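Local coordinates for methylaspartate ammonia-lyase (Citrobacter amalonaticus, PDB 1KKO), which catalyses the reversible anti elimination of ammonia from L-threo-3-methylaspartate to give mesaconate, with magnesium as cofactor, at residues S146-K150 / T151-C155; E363-I366 / S367-C371; I397-N400 / E401-R404. All blocks are in the same frame, centred on the assembly; numbering follows the deposited sequence.

Contact 1 of 3, residues S146-K150 / T151-C155; sequences SGRLK and TEVVC
Glu152 folds back over the start of its own helix and takes the backbone N-H of Leu149 on OE1, with N to OE1 at 2.9 Å and a nearly straight bond (172°). The oxygen uses its anti lone pair. Glu152 CG lies anti to the carbonyl carbon (chi1 -69°) and the chain runs out extended, which carries the carboxylate back past Leu149, whose CG packs 3.6 Å from Glu152 OE1. One residue earlier, Arg148 crosses Val153 at about a right angle: Val153 CG2 sits 3.8 Å above the guanidinium plane, over its centre. Backbone bonds bind the same turn, Val153 N to Leu149 O at 3.1 Å and Val154 N to Lys150 O at 3.2 Å. Leu149 is the N-cap of helix 150-157, and the Glu152 bond is one half of a capping box; leucine has no side-chain acceptor to return the other half. Further out, Ser146 OG meets the guanidinium edge in plane, 2.9 Å from Arg148 NE, with a weak second bond from Arg148 NH2. Asp156 forms a salt bridge with Arg148 NH1, so the flat group is held at its rim by two partners while the valine methyl covers one face. Ser146 OG is itself anchored to Thr142 O in helix 128-146, and Gly147, with positive phi, turns the chain out of that helix. Thr151 OG1 is buried beside Leu149 CB (3.7 Å) and finds no polar partner in the model, whereas the Thr151 N-H goes to His373. On the side toward helix 128-146, Lys150, bent near its end, brings NZ to a salt bridge with Asp140; at the far end of the segment, Cys155 forms a disulfide with Cys162.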
loop_
_atom_site.group_PDB
_atom_site.type_symbol
_atom_site.label_atom_id
_atom_site.label_comp_id
_atom_site.label_asym_id
_atom_site.label_seq_id
_atom_site.Cartn_x
_atom_site.Cartn_y
_atom_site.Cartn_z
ATOM N N SER A 146 -7.713 1.606 27.121
ATOM C CA SER A 146 -9.064 1.893 27.608
ATOM C C SER A 146 -10.216 1.266 26.841
ATOM O O SER A 146 -11.378 1.632 27.068
ATOM C CB SER A 146 -9.254 3.402 27.607
ATOM O OG SER A 146 -9.128 3.924 26.290
ATOM N N GLY A 147 -9.931 0.325 25.952
ATOM C CA GLY A 147 -10.985 -0.314 25.190
ATOM C C GLY A 147 -11.721 0.616 24.246
ATOM O O GLY A 147 -12.895 0.393 23.931
ATOM N N ARG A 148 -11.039 1.663 23.797
ATOM C CA ARG A 148 -11.631 2.590 22.851
ATOM C C ARG A 148 -10.915 2.527 21.523
ATOM O O ARG A 148 -9.780 2.100 21.459
ATOM C CB ARG A 148 -11.524 4.024 23.366
ATOM C CG ARG A 148 -12.466 4.350 24.515
ATOM C CD ARG A 148 -12.323 5.779 25.011
ATOM N NE ARG A 148 -11.056 5.975 25.694
ATOM C CZ ARG A 148 -10.593 7.145 26.124
ATOM N NH1 ARG A 148 -11.306 8.245 25.931
ATOM N NH2 ARG A 148 -9.442 7.226 26.758
ATOM N N LEU A 149 -11.596 2.961 20.477
ATOM C CA LEU A 149 -10.939 3.147 19.195
ATOM C C LEU A 149 -10.215 4.484 19.237
ATOM O O LEU A 149 -10.589 5.378 19.993
ATOM C CB LEU A 149 -11.960 3.188 18.074
ATOM C CG LEU A 149 -12.949 2.027 18.058
ATOM C CD1 LEU A 149 -13.830 2.111 16.838
ATOM C CD2 LEU A 149 -12.231 0.692 18.119
ATOM N N LYS A 150 -9.196 4.651 18.408
ATOM C CA LYS A 150 -8.499 5.927 18.354
ATOM C C LYS A 150 -9.475 7.077 18.081
ATOM O O LYS A 150 -9.368 8.133 18.695
ATOM C CB LYS A 150 -7.395 5.885 17.310
ATOM C CG LYS A 150 -6.181 5.059 17.753
ATOM C CD LYS A 150 -5.069 5.064 16.699
ATOM C CE LYS A 150 -5.398 4.224 15.470
ATOM N NZ LYS A 150 -5.578 2.789 15.799
ATOM N N THR A 151 -10.442 6.862 17.197
ATOM C CA THR A 151 -11.423 7.900 16.897
ATOM C C THR A 151 -12.148 8.336 18.162
ATOM O O THR A 151 -12.428 9.522 18.354
ATOM C CB THR A 151 -12.469 7.401 15.882
ATOM O OG1 THR A 151 -13.157 6.249 16.371
ATOM C CG2 THR A 151 -11.867 6.921 14.668
ATOM N N GLU A 152 -12.502 7.367 19.000
ATOM C CA GLU A 152 -13.254 7.651 20.228
ATOM C C GLU A 152 -12.427 8.449 21.209
ATOM O O GLU A 152 -12.952 9.308 21.925
ATOM C CB GLU A 152 -13.727 6.346 20.867
ATOM C CG GLU A 152 -14.792 5.644 20.048
ATOM C CD GLU A 152 -15.224 4.337 20.667
ATOM O OE1 GLU A 152 -14.350 3.527 21.010
ATOM O OE2 GLU A 152 -16.441 4.131 20.833
ATOM N N VAL A 153 -11.139 8.183 21.281
ATOM C CA VAL A 153 -10.288 8.935 22.178
ATOM C C VAL A 153 -10.304 10.398 21.764
ATOM O O VAL A 153 -10.393 11.289 22.618
ATOM C CB VAL A 153 -8.838 8.409 22.169
ATOM C CG1 VAL A 153 -7.933 9.315 22.983
ATOM C CG2 VAL A 153 -8.770 6.985 22.704
ATOM N N VAL A 154 -10.223 10.655 20.460
ATOM C CA VAL A 154 -10.233 12.022 19.964
ATOM C C VAL A 154 -11.575 12.662 20.295
ATOM O O VAL A 154 -11.634 13.771 20.822
ATOM C CB VAL A 154 -9.955 12.093 18.456
ATOM C CG1 VAL A 154 -10.050 13.535 17.963
ATOM C CG2 VAL A 154 -8.578 11.536 18.143
ATOM N N CYS A 155 -12.664 11.974 20.009
ATOM C CA CYS A 155 -13.974 12.560 20.316
ATOM C C CYS A 155 -14.137 12.842 21.806
ATOM O O CYS A 155 -14.750 13.846 22.191
ATOM C CB CYS A 155 -15.089 11.664 19.847
ATOM S SG CYS A 155 -15.205 11.568 18.058
HETATM O O HOH W 1 -15.157 1.271 21.860
#

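Contact 2 of 3, residues E363-I366 / S367-C371; sequences ETEI and SARTC
Thr364 ends the loop and Ser367 lies in the first turn of helix 365-378, where Ala368 N reaches back to Thr364 O at 3.0 Å and Arg369 N to Glu365 O. The two hydroxyl side chains exchange bonds with each other's backbone: Ser367 N gives to Thr364 OG1 (3.0 Å, 170°) and Thr364 N gives to Ser367 OG (3.0 Å). This is a complete capping box, opening the helix between barrel strands 354-357 and 382-384, close to Thr360, which is assigned to the substrate site and whose N bonds Glu363 OE1. Ser367 OG also donates to Glu363 OE2 at 2.6 Å, on the anti lone pair, so the hydroxyl is gripped by two bonds. Glu363 is further tied to Tyr132 and, by a salt bridge, to Lys386, while Thr364 OG1 meets Asp68. A turn later, Thr370 OG1 and Thr370 N both land on Ile366 O, from opposite faces of its plane; the hydroxyl bond is 2.8 Å. Arg369 runs beside Glu365, pointing the same way with the flat groups almost perpendicular (86°), and a water bridges Arg369 NH1 to Glu365 OE2. That carboxylate pairs directly with Arg404 of the second subunit.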
loop_
_atom_site.group_PDB
_atom_site.type_symbol
_atom_site.label_atom_id
_atom_site.label_comp_id
_atom_site.label_asym_id
_atom_site.label_seq_id
_atom_site.Cartn_x
_atom_site.Cartn_y
_atom_site.Cartn_z
ATOM N N GLU A 363 4.416 8.522 3.291
ATOM C CA GLU A 363 4.213 8.091 4.661
ATOM C C GLU A 363 3.912 6.588 4.673
ATOM O O GLU A 363 4.417 5.875 3.808
ATOM C CB GLU A 363 3.246 8.996 5.433
ATOM C CG GLU A 363 1.845 9.156 4.898
ATOM C CD GLU A 363 1.090 10.184 5.733
ATOM O OE1 GLU A 363 0.758 11.278 5.220
ATOM O OE2 GLU A 363 0.838 9.889 6.912
ATOM N N THR A 364 3.169 6.089 5.660
ATOM C CA THR A 364 3.054 4.641 5.842
ATOM C C THR A 364 1.629 4.173 6.014
ATOM O O THR A 364 0.699 4.950 6.123
ATOM C CB THR A 364 3.844 4.149 7.065
ATOM O OG1 THR A 364 3.151 4.534 8.269
ATOM C CG2 THR A 364 5.224 4.758 7.139
ATOM N N GLU A 365 1.470 2.857 6.055
ATOM C CA GLU A 365 0.169 2.264 6.279
ATOM C C GLU A 365 -0.347 2.610 7.669
ATOM O O GLU A 365 -1.538 2.841 7.852
ATOM C CB GLU A 365 0.194 0.753 6.009
ATOM C CG GLU A 365 0.513 -0.192 7.166
ATOM C CD GLU A 365 1.953 -0.204 7.652
ATOM O OE1 GLU A 365 2.732 0.725 7.359
ATOM O OE2 GLU A 365 2.290 -1.165 8.376
ATOM N N ILE A 366 0.548 2.659 8.649
ATOM C CA ILE A 366 0.148 2.980 10.014
ATOM C C ILE A 366 -0.207 4.448 10.146
ATOM O O ILE A 366 -1.194 4.789 10.785
ATOM C CB ILE A 366 1.257 2.608 11.016
ATOM C CG1 ILE A 366 1.391 1.089 11.091
ATOM C CG2 ILE A 366 0.974 3.221 12.383
ATOM C CD1 ILE A 366 2.481 0.593 11.982
ATOM N N SER A 367 0.580 5.336 9.560
ATOM C CA SER A 367 0.274 6.758 9.691
ATOM C C SER A 367 -1.038 7.059 8.984
ATOM O O SER A 367 -1.876 7.799 9.502
ATOM C CB SER A 367 1.430 7.632 9.208
ATOM O OG SER A 367 1.644 7.533 7.808
ATOM N N ALA A 368 -1.251 6.473 7.811
ATOM C CA ALA A 368 -2.494 6.683 7.086
ATOM C C ALA A 368 -3.684 6.135 7.867
ATOM O O ALA A 368 -4.718 6.797 7.967
ATOM C CB ALA A 368 -2.443 6.041 5.714
ATOM N N ARG A 369 -3.551 4.935 8.415
ATOM C CA ARG A 369 -4.634 4.328 9.166
ATOM C C ARG A 369 -4.981 5.206 10.370
ATOM O O ARG A 369 -6.154 5.396 10.705
ATOM C CB ARG A 369 -4.218 2.923 9.597
ATOM C CG ARG A 369 -5.300 2.114 10.220
ATOM C CD ARG A 369 -4.875 0.707 10.478
ATOM N NE ARG A 369 -3.846 0.612 11.505
ATOM C CZ ARG A 369 -2.680 -0.005 11.374
ATOM N NH1 ARG A 369 -2.313 -0.566 10.225
ATOM N NH2 ARG A 369 -1.864 -0.037 12.403
ATOM N N THR A 370 -3.961 5.706 11.049
ATOM C CA THR A 370 -4.186 6.566 12.199
ATOM C C THR A 370 -4.898 7.846 11.789
ATOM O O THR A 370 -5.794 8.327 12.486
ATOM C CB THR A 370 -2.870 6.877 12.891
ATOM O OG1 THR A 370 -2.236 5.653 13.292
ATOM C CG2 THR A 370 -3.083 7.668 14.176
ATOM N N CYS A 371 -4.493 8.415 10.661
ATOM C CA CYS A 371 -5.148 9.603 10.137
ATOM C C CYS A 371 -6.635 9.385 9.869
ATOM O O CYS A 371 -7.427 10.328 9.987
ATOM C CB CYS A 371 -4.460 10.099 8.869
ATOM S SG CYS A 371 -2.888 10.971 9.181
HETATM O O HOH W 2 0.116 -2.062 9.980
HETATM O O HOH W 3 -2.956 0.239 7.479
#

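Contact 3 of 3, residues I397-N400 / E401-R404; sequences IVFN and EMNR
Asn403 lays its amide nitrogen over the ring of Phe399: ND2 stands 3.1 Å above the ring plane, over the centre, and the amide plane is perpendicular to the ring (90°). With Phe399 CG anti to its own N (chi1 -172°), the ring swings along the helix to meet Asn403 a turn on. Met402, a selenomethionine, approaches the ring obliquely, its CE 3.9 Å from Phe399 CD1. In the ring plane, at the edge, sits Asn400 OD1; a water accepts from Asn403 ND2 at 2.9 Å and lies near that oxygen, to which it may donate. Arg404 turns its guanidinium flat over the preceding turn, with Asn400 O 3.6 Å above the centre of its plane, while Arg404 N bonds the same oxygen at 2.9 Å. Within the guanidinium plane, Arg404 NH2 makes a salt bridge to Glu401 OE1 (3.0 Å), which accepts on its anti lone pair. Glu401 OE2 is taken by His373. Helix 392-410 belongs to the TIM barrel, packing on strand 169-170 where Phe399 and Met402 touch Leu169. It meets the second subunit through these same side chains: Arg404 NH1 bonds Ser54 OG of the second subunit, Asn400 ND2 bonds the carbonyl of Tyr12 of the second subunit, and the ring of that Tyr12 meets Phe399. The Asn403 N-H not given to water is tilted toward the ring's rim, so any N-H to pi attraction is at best weak, and Glu401, together with Glu365 of the second subunit, probably balances the charge of Arg404.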
loop_
_atom_site.group_PDB
_atom_site.type_symbol
_atom_site.label_atom_id
_atom_site.label_comp_id
_atom_site.label_asym_id
_atom_site.label_seq_id
_atom_site.Cartn_x
_atom_site.Cartn_y
_atom_site.Cartn_z
ATOM N N ILE A 397 -5.990 0.882 2.106
ATOM C CA ILE A 397 -5.661 1.267 3.477
ATOM C C ILE A 397 -6.670 2.262 4.070
ATOM O O ILE A 397 -7.184 2.057 5.165
ATOM C CB ILE A 397 -4.220 1.840 3.504
ATOM C CG1 ILE A 397 -3.198 0.705 3.314
ATOM C CG2 ILE A 397 -3.951 2.631 4.792
ATOM C CD1 ILE A 397 -1.874 1.168 2.814
ATOM N N VAL A 398 -6.945 3.338 3.353
ATOM C CA VAL A 398 -7.777 4.419 3.893
ATOM C C VAL A 398 -9.269 4.077 3.869
ATOM O O VAL A 398 -9.950 4.166 4.898
ATOM C CB VAL A 398 -7.490 5.725 3.156
ATOM C CG1 VAL A 398 -8.452 6.795 3.588
ATOM C CG2 VAL A 398 -6.076 6.171 3.441
ATOM N N PHE A 399 -9.788 3.688 2.714
ATOM C CA PHE A 399 -11.208 3.375 2.596
ATOM C C PHE A 399 -11.596 2.238 3.517
ATOM O O PHE A 399 -12.609 2.328 4.212
ATOM C CB PHE A 399 -11.498 3.012 1.150
ATOM C CG PHE A 399 -12.951 2.827 0.793
ATOM C CD1 PHE A 399 -13.778 3.916 0.594
ATOM C CD2 PHE A 399 -13.458 1.567 0.549
ATOM C CE1 PHE A 399 -15.087 3.750 0.209
ATOM C CE2 PHE A 399 -14.785 1.405 0.153
ATOM C CZ PHE A 399 -15.588 2.500 0.002
ATOM N N ASN A 400 -10.821 1.156 3.535
ATOM C CA ASN A 400 -11.247 0.010 4.327
ATOM C C ASN A 400 -11.151 0.284 5.818
ATOM O O ASN A 400 -11.987 -0.176 6.574
ATOM C CB ASN A 400 -10.489 -1.255 3.952
ATOM C CG ASN A 400 -10.667 -1.654 2.500
ATOM O OD1 ASN A 400 -11.398 -1.027 1.723
ATOM N ND2 ASN A 400 -10.004 -2.744 2.135
ATOM N N GLU A 401 -10.111 0.975 6.277
ATOM C CA GLU A 401 -10.048 1.312 7.694
ATOM C C GLU A 401 -11.231 2.206 8.058
ATOM O O GLU A 401 -11.849 2.050 9.118
ATOM C CB GLU A 401 -8.752 2.028 8.064
ATOM C CG GLU A 401 -8.663 2.411 9.533
ATOM C CD GLU A 401 -8.462 1.224 10.473
ATOM O OE1 GLU A 401 -8.283 0.083 9.994
ATOM O OE2 GLU A 401 -8.413 1.422 11.706
HETATM N N MSE A 402 -11.567 3.138 7.172
HETATM C CA MSE A 402 -12.682 4.041 7.421
HETATM C C MSE A 402 -13.967 3.258 7.592
HETATM O O MSE A 402 -14.715 3.458 8.564
HETATM C CB MSE A 402 -12.798 5.012 6.257
HETATM C CG MSE A 402 -13.814 6.105 6.455
HETATM SE SE MSE A 402 -13.902 7.296 4.921
HETATM C CE MSE A 402 -14.836 6.092 3.659
ATOM N N ASN A 403 -14.239 2.361 6.659
ATOM C CA ASN A 403 -15.480 1.594 6.739
ATOM C C ASN A 403 -15.505 0.562 7.859
ATOM O O ASN A 403 -16.550 0.338 8.468
ATOM C CB ASN A 403 -15.837 1.022 5.384
ATOM C CG ASN A 403 -16.144 2.114 4.377
ATOM O OD1 ASN A 403 -16.802 3.095 4.710
ATOM N ND2 ASN A 403 -15.652 1.961 3.151
ATOM N N ARG A 404 -14.361 -0.030 8.167
ATOM C CA ARG A 404 -14.282 -0.928 9.303
ATOM C C ARG A 404 -14.607 -0.170 10.583
ATOM O O ARG A 404 -15.315 -0.666 11.453
ATOM C CB ARG A 404 -12.878 -1.526 9.454
ATOM C CG ARG A 404 -12.572 -2.728 8.583
ATOM C CD ARG A 404 -11.302 -3.420 9.005
ATOM N NE ARG A 404 -10.100 -2.588 8.822
ATOM C CZ ARG A 404 -9.397 -2.526 7.690
ATOM N NH1 ARG A 404 -9.775 -3.216 6.629
ATOM N NH2 ARG A 404 -8.312 -1.777 7.622
HETATM O O HOH W 4 -8.307 -3.845 4.305
HETATM O O HOH W 5 -14.190 -0.551 2.867
#

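In the fold
All three contacts are local and follow one another in series along the chain, so none nests in another or crosses it. Contact 1 comes first, closing the short turn between helices 128-146 and 150-157 in the N-terminal part of the chain. Contacts 2 and 3 lie in the C-terminal TIM-barrel part, at the start of helix 365-378 and within helix 392-410. These two helices pack together: Arg369 CG lies 3.3 Å from Glu401 CD, and Ala368 rests on Ile397. Contact 1 reaches contact 2 where Lys150 approaches Thr370, and leans on the last helix through Leu149 and Thr151. Contacts 2 and 3 both touch the second subunit.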